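VirX1 (Cyanophage Syn10, PDB 6QGM) iodinates diverse substrates as a marine viral halogenase, probably by the flavin-dependent chemistry of the tryptophan halogenase family. Local coordinates at residues 98-102 with 103-107; 165-169 with 170-174; 367-370 with 371-375; 472-476 with 477-481; 520-523 with 524-528. One frame throughout, in Å; residues are numbered along the deposited sequence.

Interaction 1 (98-102 with 103-107)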
# COMPACT_ATOMS: atom_id res chain seq x y z
N PRO B 98 15.54 -20.33 -1.91
CA PRO B 98 15.42 -18.92 -1.54
C PRO B 98 14.58 -18.21 -2.62
O PRO B 98 13.71 -17.44 -2.28
CB PRO B 98 16.87 -18.45 -1.52
CG PRO B 98 17.57 -19.34 -2.55
CD PRO B 98 16.86 -20.68 -2.48
N SER B 99 14.84 -18.57 -3.89
CA SER B 99 14.37 -17.87 -5.12
C SER B 99 14.21 -18.89 -6.25
O SER B 99 14.82 -19.96 -6.17
CB SER B 99 15.31 -16.76 -5.53
OG SER B 99 16.62 -17.27 -5.79
N LEU B 100 13.37 -18.55 -7.22
CA LEU B 100 13.15 -19.31 -8.47
C LEU B 100 14.43 -19.23 -9.32
O LEU B 100 14.86 -18.10 -9.61
CB LEU B 100 11.97 -18.70 -9.24
CG LEU B 100 10.58 -19.14 -8.79
CD1 LEU B 100 10.23 -18.58 -7.41
CD2 LEU B 100 9.55 -18.69 -9.82
N ASP B 101 14.97 -20.38 -9.74
CA ASP B 101 16.07 -20.45 -10.75
C ASP B 101 15.55 -19.92 -12.09
O ASP B 101 14.64 -20.52 -12.66
CB ASP B 101 16.60 -21.87 -10.87
CG ASP B 101 17.83 -21.98 -11.75
OD1 ASP B 101 18.00 -21.10 -12.61
OD2 ASP B 101 18.61 -22.92 -11.56
N VAL B 102 16.14 -18.84 -12.59
CA VAL B 102 15.69 -18.10 -13.81
C VAL B 102 16.40 -18.64 -15.07
O VAL B 102 16.17 -18.07 -16.14
CB VAL B 102 15.91 -16.58 -13.64
CG1 VAL B 102 15.06 -16.03 -12.52
CG2 VAL B 102 17.35 -16.20 -13.42
N SER B 103 17.21 -19.70 -14.96
CA SER B 103 18.17 -20.16 -16.00
C SER B 103 17.49 -20.34 -17.37
O SER B 103 18.12 -19.92 -18.37
CB SER B 103 18.87 -21.42 -15.60
OG SER B 103 19.66 -21.18 -14.43
N PHE B 104 16.28 -20.93 -17.44
CA PHE B 104 15.61 -21.28 -18.72
C PHE B 104 14.47 -20.31 -19.03
O PHE B 104 13.70 -20.56 -19.98
CB PHE B 104 15.15 -22.74 -18.69
CG PHE B 104 16.28 -23.73 -18.68
CD1 PHE B 104 16.93 -24.06 -17.50
CD2 PHE B 104 16.72 -24.31 -19.87
CE1 PHE B 104 17.99 -24.95 -17.51
CE2 PHE B 104 17.78 -25.20 -19.88
CZ PHE B 104 18.42 -25.52 -18.70
N PHE B 105 14.37 -19.21 -18.28
CA PHE B 105 13.31 -18.18 -18.47
C PHE B 105 13.61 -17.36 -19.72
O PHE B 105 14.75 -16.91 -19.83
CB PHE B 105 13.25 -17.20 -17.29
CG PHE B 105 12.66 -17.74 -16.01
CD1 PHE B 105 12.45 -19.09 -15.82
CD2 PHE B 105 12.36 -16.87 -14.97
CE1 PHE B 105 11.93 -19.56 -14.63
CE2 PHE B 105 11.83 -17.35 -13.78
CZ PHE B 105 11.61 -18.69 -13.61
N SER B 106 12.62 -17.15 -20.57
CA SER B 106 12.56 -16.04 -21.55
C SER B 106 12.91 -14.73 -20.84
O SER B 106 12.36 -14.48 -19.77
CB SER B 106 11.21 -15.95 -22.20
OG SER B 106 11.03 -14.71 -22.87
N GLN B 107 13.81 -13.95 -21.42
CA GLN B 107 14.18 -12.58 -20.96
C GLN B 107 12.89 -11.77 -20.78
O GLN B 107 12.77 -11.12 -19.73
CB GLN B 107 15.08 -11.90 -21.99
CG GLN B 107 15.77 -10.64 -21.47
CD GLN B 107 17.09 -10.94 -20.80
OE1 GLN B 107 17.78 -11.94 -21.07
NE2 GLN B 107 17.49 -10.03 -19.92
O HOH W 1 14.69 -21.72 -15.00
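Between Val102 and Phe105 the backbone folds into a type I beta turn, closed by Phe105 N donating to Val102 O at 3.0 Å. Just ahead of it Asp101 organises the entry. Its carboxylate swings away from the backbone N (chi1 -173°) and over the following peptide, where OD1 accepts from Ser103 N at 2.8 Å, met nearly head-on. Ser103 OG also approaches this oxygen, but implausibly closely, and its exact place is doubtful. The Asp101 carbonyl is tied in separately, since a water bridges Asp101 O to Phe104 N.

The ring of Phe105 folds back against Val102, the first residue of the turn. Val102 CA stands over its centre, 3.7 Å from the centroid and 10° off the normal, a CH-pi contact, while Val102 CG1 reaches Phe105 CE2 at 3.7 Å. Leu100 CD2 comes to the ring from the edge, 4.3 Å from Phe105 CZ. Phe133 and Val134 of helix 129-134 extend this apolar patch. The whole is an Asx turn running into a type I beta turn, a compact reversal in the surface loop between strand 91-95 and helix 113-120.

Interaction 2 (165-169 with 170-174)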
# COMPACT_ATOMS: atom_id res chain seq x y z
N TYR B 165 14.31 -30.43 8.02
CA TYR B 165 14.46 -31.65 8.86
C TYR B 165 13.09 -32.21 9.25
O TYR B 165 12.14 -31.44 9.42
CB TYR B 165 15.27 -31.32 10.12
CG TYR B 165 16.56 -30.58 9.85
CD1 TYR B 165 16.60 -29.20 9.75
CD2 TYR B 165 17.75 -31.26 9.69
CE1 TYR B 165 17.78 -28.51 9.50
CE2 TYR B 165 18.94 -30.60 9.43
CZ TYR B 165 18.96 -29.22 9.34
OH TYR B 165 20.13 -28.57 9.10
N HIS B 166 13.00 -33.54 9.34
CA HIS B 166 11.97 -34.30 10.10
C HIS B 166 12.57 -34.65 11.46
O HIS B 166 13.69 -35.15 11.47
CB HIS B 166 11.55 -35.58 9.35
CG HIS B 166 11.05 -35.32 7.96
ND1 HIS B 166 11.72 -35.77 6.85
CD2 HIS B 166 9.95 -34.70 7.51
CE1 HIS B 166 11.05 -35.44 5.77
NE2 HIS B 166 9.95 -34.79 6.15
N ILE B 167 11.89 -34.34 12.56
CA ILE B 167 12.42 -34.53 13.94
C ILE B 167 11.34 -35.17 14.81
O ILE B 167 10.14 -34.96 14.55
CB ILE B 167 12.91 -33.19 14.53
CG1 ILE B 167 11.75 -32.25 14.84
CG2 ILE B 167 13.93 -32.53 13.59
CD1 ILE B 167 12.17 -30.93 15.44
N ASP B 168 11.76 -35.93 15.81
CA ASP B 168 10.95 -36.28 17.01
C ASP B 168 11.08 -35.08 17.95
O ASP B 168 12.19 -34.87 18.49
CB ASP B 168 11.44 -37.59 17.62
CG ASP B 168 10.81 -38.00 18.95
OD1 ASP B 168 10.43 -37.10 19.73
OD2 ASP B 168 10.74 -39.20 19.21
N ALA B 169 10.02 -34.28 18.10
CA ALA B 169 10.06 -32.97 18.79
C ALA B 169 10.43 -33.14 20.27
O ALA B 169 11.14 -32.27 20.79
CB ALA B 169 8.72 -32.30 18.62
N GLU B 170 9.98 -34.21 20.93
CA GLU B 170 10.20 -34.42 22.38
C GLU B 170 11.69 -34.71 22.61
O GLU B 170 12.28 -34.10 23.52
CB GLU B 170 9.30 -35.53 22.94
CG GLU B 170 9.32 -35.60 24.47
CD GLU B 170 8.05 -36.08 25.18
OE1 GLU B 170 8.13 -37.02 26.04
OE2 GLU B 170 6.97 -35.50 24.89
N LEU B 171 12.27 -35.58 21.78
CA LEU B 171 13.71 -35.93 21.85
C LEU B 171 14.56 -34.71 21.49
O LEU B 171 15.64 -34.55 22.09
CB LEU B 171 14.01 -37.12 20.93
CG LEU B 171 13.39 -38.45 21.36
CD1 LEU B 171 14.02 -39.57 20.55
CD2 LEU B 171 13.56 -38.71 22.86
N PHE B 172 14.09 -33.87 20.57
CA PHE B 172 14.78 -32.61 20.20
C PHE B 172 14.87 -31.72 21.44
O PHE B 172 15.96 -31.15 21.71
CB PHE B 172 14.09 -31.89 19.04
CG PHE B 172 14.83 -30.65 18.62
CD1 PHE B 172 16.10 -30.73 18.06
CD2 PHE B 172 14.28 -29.39 18.81
CE1 PHE B 172 16.80 -29.59 17.70
CE2 PHE B 172 14.97 -28.26 18.41
CZ PHE B 172 16.22 -28.35 17.86
N GLY B 173 13.75 -31.59 22.15
CA GLY B 173 13.69 -30.85 23.43
C GLY B 173 14.66 -31.44 24.43
O GLY B 173 15.40 -30.66 25.06
N GLN B 174 14.65 -32.76 24.59
CA GLN B 174 15.54 -33.50 25.53
C GLN B 174 17.00 -33.19 25.19
O GLN B 174 17.80 -33.12 26.12
CB GLN B 174 15.23 -35.00 25.50
CG GLN B 174 13.92 -35.35 26.19
CD GLN B 174 13.88 -34.83 27.60
OE1 GLN B 174 13.31 -33.78 27.88
NE2 GLN B 174 14.54 -35.53 28.51
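Asp168 N-caps helix 169-181, its carboxylate meeting the amides of Glu170 and Leu171, making this a strand-to-helix junction: strand 164-168, the middle strand of a small antiparallel sheet, turns directly into the helix, and the local axes lie at 81° to each other.

Capping bonds come first. Asp168 OD1 accepts from Leu171 N at 3.1 Å in an almost straight bond (174°), although the donor stands above the carboxylate plane and not within it. The same oxygen takes a weak second bond from Glu170 N. Asp168 CG lies anti to its own nitrogen (chi1 173°), which carries the carboxylate forward over the first-turn amides of Glu170 and Leu171. Main-chain bonds then take over: Phe172 N donates to Asp168 O, and Gly173 N to Ala169 O, both at 3.0 Å.

Outside the two segments, Asp168 OD2 forms a salt bridge with Arg289, which probably helps to hold the capping carboxylate and keep it ionised.

Leu171 makes van der Waals contact with the same carboxylate, its CG being 3.5 Å from Asp168 OD2. Apolar contact lies on the buried side, next to Phe53 and Trp67, where Ile167 CD1 approaches the ring of Phe172 obliquely, 4.2 Å from Phe172 CG.

Interaction 3 (367-370 with 371-375)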
# COMPACT_ATOMS: atom_id res chain seq x y z
N GLU B 367 12.63 -16.07 18.73
CA GLU B 367 13.60 -15.13 18.09
C GLU B 367 13.16 -13.68 18.34
O GLU B 367 14.04 -12.86 18.63
CB GLU B 367 13.86 -15.49 16.64
CG GLU B 367 12.73 -15.30 15.66
CD GLU B 367 12.97 -15.95 14.29
OE1 GLU B 367 13.75 -16.96 14.21
OE2 GLU B 367 12.35 -15.46 13.29
N ASN B 368 11.86 -13.40 18.29
CA ASN B 368 11.28 -12.05 18.55
C ASN B 368 11.43 -11.66 20.03
O ASN B 368 11.64 -10.46 20.32
CB ASN B 368 9.83 -11.96 18.08
CG ASN B 368 9.68 -12.04 16.58
OD1 ASN B 368 10.67 -12.01 15.86
ND2 ASN B 368 8.44 -12.15 16.11
N LEU B 369 11.35 -12.63 20.94
CA LEU B 369 11.55 -12.40 22.39
C LEU B 369 13.03 -12.12 22.67
O LEU B 369 13.32 -11.13 23.38
CB LEU B 369 11.08 -13.63 23.16
CG LEU B 369 11.05 -13.47 24.67
CD1 LEU B 369 10.15 -12.29 25.06
CD2 LEU B 369 10.60 -14.77 25.33
N VAL B 370 13.93 -12.96 22.12
CA VAL B 370 15.41 -12.82 22.25
C VAL B 370 15.80 -11.44 21.71
O VAL B 370 16.68 -10.79 22.33
CB VAL B 370 16.17 -13.95 21.53
CG1 VAL B 370 17.65 -13.63 21.37
CG2 VAL B 370 16.02 -15.28 22.24
N TYR B 371 15.17 -11.02 20.62
CA TYR B 371 15.45 -9.73 19.93
C TYR B 371 15.17 -8.58 20.90
O TYR B 371 16.04 -7.72 21.06
CB TYR B 371 14.64 -9.63 18.63
CG TYR B 371 14.77 -8.30 17.94
CD1 TYR B 371 15.80 -8.07 17.05
CD2 TYR B 371 13.88 -7.27 18.18
CE1 TYR B 371 15.95 -6.86 16.40
CE2 TYR B 371 14.02 -6.04 17.57
CZ TYR B 371 15.06 -5.83 16.67
OH TYR B 371 15.20 -4.62 16.05
N LEU B 372 14.00 -8.58 21.55
CA LEU B 372 13.57 -7.50 22.47
C LEU B 372 14.41 -7.52 23.76
O LEU B 372 14.76 -6.44 24.27
CB LEU B 372 12.08 -7.66 22.77
CG LEU B 372 11.13 -7.30 21.62
CD1 LEU B 372 9.70 -7.42 22.06
CD2 LEU B 372 11.40 -5.90 21.09
N ILE B 373 14.69 -8.70 24.30
CA ILE B 373 15.42 -8.83 25.60
C ILE B 373 16.88 -8.37 25.41
O ILE B 373 17.41 -7.75 26.35
CB ILE B 373 15.29 -10.27 26.15
CG1 ILE B 373 13.86 -10.50 26.66
CG2 ILE B 373 16.34 -10.54 27.21
CD1 ILE B 373 13.59 -11.92 27.11
N ASN B 374 17.49 -8.61 24.24
CA ASN B 374 18.90 -8.22 23.96
C ASN B 374 18.99 -6.76 23.50
O ASN B 374 20.11 -6.27 23.31
CB ASN B 374 19.56 -9.14 22.92
CG ASN B 374 19.79 -10.52 23.48
OD1 ASN B 374 19.72 -10.72 24.69
ND2 ASN B 374 20.04 -11.47 22.60
N GLN B 375 17.86 -6.08 23.38
CA GLN B 375 17.80 -4.68 22.91
C GLN B 375 18.39 -3.76 24.00
O GLN B 375 19.41 -3.13 23.72
CB GLN B 375 16.35 -4.40 22.50
CG GLN B 375 16.18 -3.22 21.56
CD GLN B 375 16.75 -3.41 20.18
OE1 GLN B 375 17.81 -2.89 19.88
NE2 GLN B 375 16.04 -4.12 19.31
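Leu369 and Ile373, one turn apart near the end of helix 360-373, meet through their branches. Leu369 sends CG away from its nitrogen (chi1 -172°), whereas Ile373 turns CG1 back alongside its own (chi1 -72°) and extends it, so that CD1 leans toward the preceding turn. The two chains slant across one another, Leu369 CG lying 3.8 Å from Ile373 CD1.

Val370 and Asn374 instead run side by side, pointing the same way. Val370 CG1 rests 3.4 Å from Asn374 ND2, and the amide folds back over Val370 O without bonding to it; its NH2 is used by Leu26 O, at the end of helix 14-26. The hydroxyl of Tyr371 is bonded to Pro473 O of the second subunit. Leu372 CG packs against Asn368 O at 3.5 Å.

Four main-chain bonds set this spacing, from Tyr371 N to Glu367 O at 2.9 Å through to Asn374 N on Val370 O at 3.0 Å. The arrangement is the i to i+4 hydrogen-bonding pattern of an alpha helix, in its last turn, at a buried C-terminus with one side leaning on helix 14-26 and another meeting the second subunit.

Interaction 4 (472-476 with 477-481)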
# COMPACT_ATOMS: atom_id res chain seq x y z
N ARG B 472 -2.19 -21.52 -14.82
CA ARG B 472 -1.13 -20.86 -15.63
C ARG B 472 -1.37 -19.35 -15.65
O ARG B 472 -2.51 -18.92 -15.62
CB ARG B 472 -1.19 -21.41 -17.06
CG ARG B 472 -0.77 -22.87 -17.15
CD ARG B 472 -1.02 -23.45 -18.53
NE ARG B 472 -2.37 -23.19 -19.00
CZ ARG B 472 -3.47 -23.72 -18.47
NH1 ARG B 472 -3.39 -24.55 -17.45
NH2 ARG B 472 -4.65 -23.42 -18.97
N PRO B 473 -0.32 -18.51 -15.72
CA PRO B 473 -0.51 -17.05 -15.73
C PRO B 473 -1.34 -16.58 -16.93
O PRO B 473 -2.20 -15.74 -16.74
CB PRO B 473 0.91 -16.45 -15.76
CG PRO B 473 1.83 -17.60 -16.13
CD PRO B 473 1.09 -18.89 -15.77
N GLN B 474 -1.06 -17.14 -18.11
CA GLN B 474 -1.92 -17.01 -19.31
C GLN B 474 -2.50 -18.39 -19.60
O GLN B 474 -1.72 -19.33 -19.79
CB GLN B 474 -1.11 -16.48 -20.50
CG GLN B 474 -0.67 -15.02 -20.31
CD GLN B 474 0.76 -14.78 -20.75
OE1 GLN B 474 1.21 -15.31 -21.77
NE2 GLN B 474 1.50 -14.02 -19.94
N SER B 475 -3.83 -18.50 -19.57
CA SER B 475 -4.56 -19.80 -19.56
C SER B 475 -4.58 -20.40 -20.97
O SER B 475 -4.76 -21.62 -21.06
CB SER B 475 -5.95 -19.66 -18.97
OG SER B 475 -6.70 -18.65 -19.61
N TYR B 476 -4.40 -19.59 -22.01
CA TYR B 476 -4.42 -19.99 -23.44
C TYR B 476 -3.38 -19.20 -24.24
O TYR B 476 -3.10 -18.01 -23.92
CB TYR B 476 -5.82 -19.83 -24.03
CG TYR B 476 -6.42 -18.44 -24.03
CD1 TYR B 476 -6.78 -17.81 -22.86
CD2 TYR B 476 -6.70 -17.80 -25.23
CE1 TYR B 476 -7.36 -16.55 -22.87
CE2 TYR B 476 -7.29 -16.55 -25.26
CZ TYR B 476 -7.60 -15.91 -24.07
OH TYR B 476 -8.14 -14.66 -24.11
N ASP B 477 -2.84 -19.84 -25.28
CA ASP B 477 -1.63 -19.35 -26.00
C ASP B 477 -1.99 -18.13 -26.87
O ASP B 477 -1.11 -17.25 -27.04
CB ASP B 477 -1.00 -20.46 -26.84
CG ASP B 477 0.41 -20.10 -27.27
OD1 ASP B 477 1.19 -19.63 -26.37
OD2 ASP B 477 0.72 -20.25 -28.48
N LYS B 478 -3.21 -18.09 -27.40
CA LYS B 478 -3.68 -17.01 -28.30
C LYS B 478 -3.54 -15.65 -27.59
O LYS B 478 -3.37 -14.62 -28.28
CB LYS B 478 -5.12 -17.31 -28.73
CG LYS B 478 -5.71 -16.30 -29.70
CD LYS B 478 -4.85 -16.08 -30.94
CE LYS B 478 -5.38 -15.00 -31.86
NZ LYS B 478 -5.44 -15.42 -33.29
N LEU B 479 -3.59 -15.68 -26.26
CA LEU B 479 -3.49 -14.49 -25.37
C LEU B 479 -2.06 -13.93 -25.41
O LEU B 479 -1.89 -12.71 -25.58
CB LEU B 479 -3.86 -14.92 -23.95
CG LEU B 479 -3.89 -13.83 -22.90
CD1 LEU B 479 -4.61 -12.59 -23.40
CD2 LEU B 479 -4.54 -14.38 -21.64
N SER B 480 -1.08 -14.83 -25.24
CA SER B 480 0.38 -14.58 -25.35
C SER B 480 0.70 -13.99 -26.74
O SER B 480 1.37 -12.97 -26.81
CB SER B 480 1.13 -15.86 -25.11
OG SER B 480 0.66 -16.55 -23.96
N GLU B 481 0.24 -14.66 -27.80
CA GLU B 481 0.40 -14.29 -29.23
C GLU B 481 0.06 -12.81 -29.43
O GLU B 481 0.82 -12.09 -30.11
CB GLU B 481 -0.54 -15.15 -30.08
CG GLU B 481 0.16 -16.26 -30.82
CD GLU B 481 -0.80 -17.20 -31.51
OE1 GLU B 481 -1.36 -16.82 -32.58
OE2 GLU B 481 -1.00 -18.32 -30.97
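Tyr476, Leu479 and Gln474 carry this contact, in which a loop runs into helix 477-484 and folds its side chains back onto it. Tyr476 contributes most. Its ring stands between its own backbone N and carbonyl carbon (chi1 61°), a rotamer that turns one ring face to Leu479. Leu479 CB sits over the centre of that face, 3.9 Å from the centroid and 10° off the normal, a CH-pi contact.

Leu479 crosses the tyrosine side chain at about a right angle, its CD2 3.8 Å from Tyr476 CE1. The same methyl touches Gln474 CG at 4.1 Å, so the leucine is wedged between tyrosine and glutamine. Its amide also returns to the loop, Leu479 N giving Tyr476 O a weak bond of 3.3 Å.

Around this core the neighbours are polar. Arg472 NH2 donates to Ser475 O within the loop, Asp477 pairs with Lys120, and Lys478 forms a salt bridge with Asp61 of the third subunit, whose Asn374 packs on Tyr476. Gln474 divides its amide between two partners: NE2 serves Asn453 O, while OE1 accepts, in the carbonyl plane, from Ser480 OG at 2.6 Å.

Interaction 5 (520-523 with 524-528)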
# COMPACT_ATOMS: atom_id res chain seq x y z
N GLU B 520 21.32 -43.53 2.57
CA GLU B 520 22.79 -43.66 2.41
C GLU B 520 23.47 -42.40 2.96
O GLU B 520 24.42 -42.56 3.74
CB GLU B 520 23.16 -43.89 0.95
CG GLU B 520 22.80 -45.27 0.42
CD GLU B 520 23.00 -45.45 -1.08
OE1 GLU B 520 22.92 -44.43 -1.81
OE2 GLU B 520 23.36 -46.60 -1.50
N PHE B 521 22.99 -41.20 2.60
CA PHE B 521 23.60 -39.92 3.03
C PHE B 521 23.57 -39.86 4.56
O PHE B 521 24.62 -39.58 5.15
CB PHE B 521 22.88 -38.70 2.43
CG PHE B 521 23.59 -37.38 2.66
CD1 PHE B 521 23.46 -36.69 3.86
CD2 PHE B 521 24.41 -36.84 1.69
CE1 PHE B 521 24.11 -35.49 4.07
CE2 PHE B 521 25.06 -35.64 1.89
CZ PHE B 521 24.91 -34.96 3.08
N LEU B 522 22.41 -40.12 5.16
CA LEU B 522 22.22 -40.06 6.64
C LEU B 522 23.18 -41.06 7.29
O LEU B 522 23.87 -40.67 8.26
CB LEU B 522 20.75 -40.37 6.98
CG LEU B 522 19.74 -39.24 6.76
CD1 LEU B 522 18.30 -39.75 6.87
CD2 LEU B 522 19.97 -38.11 7.75
N ARG B 523 23.24 -42.28 6.76
CA ARG B 523 24.04 -43.40 7.32
C ARG B 523 25.53 -43.00 7.33
O ARG B 523 26.18 -43.20 8.37
CB ARG B 523 23.81 -44.67 6.50
CG ARG B 523 24.50 -45.91 7.07
CD ARG B 523 24.49 -47.05 6.08
NE ARG B 523 25.24 -46.65 4.90
CZ ARG B 523 25.09 -47.17 3.68
NH1 ARG B 523 24.21 -48.15 3.47
NH2 ARG B 523 25.78 -46.68 2.67
N ASP B 524 26.02 -42.43 6.22
CA ASP B 524 27.47 -42.17 5.97
C ASP B 524 27.87 -40.82 6.58
O ASP B 524 28.95 -40.78 7.19
CB ASP B 524 27.78 -42.28 4.49
CG ASP B 524 27.51 -43.67 3.93
OD1 ASP B 524 27.70 -44.64 4.68
OD2 ASP B 524 27.10 -43.76 2.74
N GLU B 525 27.02 -39.79 6.49
CA GLU B 525 27.38 -38.40 6.88
C GLU B 525 26.98 -38.07 8.32
O GLU B 525 27.68 -37.26 8.94
CB GLU B 525 26.70 -37.38 5.95
CG GLU B 525 26.89 -37.64 4.48
CD GLU B 525 28.32 -37.62 3.98
OE1 GLU B 525 29.04 -36.68 4.31
OE2 GLU B 525 28.71 -38.57 3.27
N ILE B 526 25.86 -38.60 8.83
CA ILE B 526 25.24 -38.11 10.10
C ILE B 526 25.28 -39.20 11.16
O ILE B 526 25.84 -38.93 12.23
CB ILE B 526 23.79 -37.61 9.86
CG1 ILE B 526 23.73 -36.31 9.05
CG2 ILE B 526 23.03 -37.51 11.17
CD1 ILE B 526 24.67 -35.20 9.46
N TYR B 527 24.69 -40.36 10.88
CA TYR B 527 24.50 -41.46 11.86
C TYR B 527 25.82 -42.24 11.99
O TYR B 527 26.33 -42.32 13.13
CB TYR B 527 23.24 -42.28 11.50
CG TYR B 527 21.95 -41.59 11.87
CD1 TYR B 527 21.35 -41.79 13.10
CD2 TYR B 527 21.30 -40.74 10.98
CE1 TYR B 527 20.18 -41.15 13.45
CE2 TYR B 527 20.12 -40.10 11.31
CZ TYR B 527 19.56 -40.30 12.56
OH TYR B 527 18.40 -39.67 12.90
N GLY B 528 26.40 -42.69 10.88
CA GLY B 528 27.58 -43.57 10.88
C GLY B 528 27.18 -45.03 11.07
O GLY B 528 28.06 -45.82 11.44
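Phe521 and Glu525 pack closely on one side of helix 518-527, an alpha helix that widens into a pi-type turn over its last residues. The first torsion of Glu525 keeps CG beside the backbone N and over the middle of the Phe521 ring, 3.4 Å from the centroid and 7° off the normal, a CH-pi contact made by an acidic side chain's aliphatic part. A bend at the second torsion turns the carboxylate on toward Arg148, its salt-bridge partner.

On the inward side Leu522 lies alongside Tyr527, Leu522 CB 4.1 Å from Tyr527 CD2, with Trp287 stacked on the ring. The wider turn shows in Leu522 O, which accepts from both Ile526 N at 2.9 Å and Tyr527 N at 2.8 Å. At Gly528 a positive phi marks the exit from the helix.

The solvent side is looser and ionic. Arg523 and exposed Asp524 run side by side with guanidinium and carboxylate planes 49° apart. A bend at the third torsion of Arg523 (chi3 62°) turns its NE edge to the acid for a side-on, two-nitrogen salt bridge: NE meets OD1 of Asp524 at 3.2 Å from above the carboxylate plane, and NH2 reaches OD2 of Asp524 at 3.2 Å from its syn side.

All five contacts are local, yet their chemistry follows their place in the fold. Interactions 3 and 4 are buried, and both meet neighbouring subunits: the helix end of one copy receives the 472-476 loop of another, although within one chain their centres lie about 48 Å apart. Interaction 1 is a surface reversal held by polar bonds and one ring. Interactions 2 and 5 are partly buried and lie on the same side of the chain's centre, about 7 Å apart at their nearest atoms; strand 74-76 of the sheet holding interaction 2 packs against interaction 5. Interactions 1, 4 and 5 share CH-pi contacts, while interaction 3 has aliphatic side-chain contact on a backbone-bonded helix.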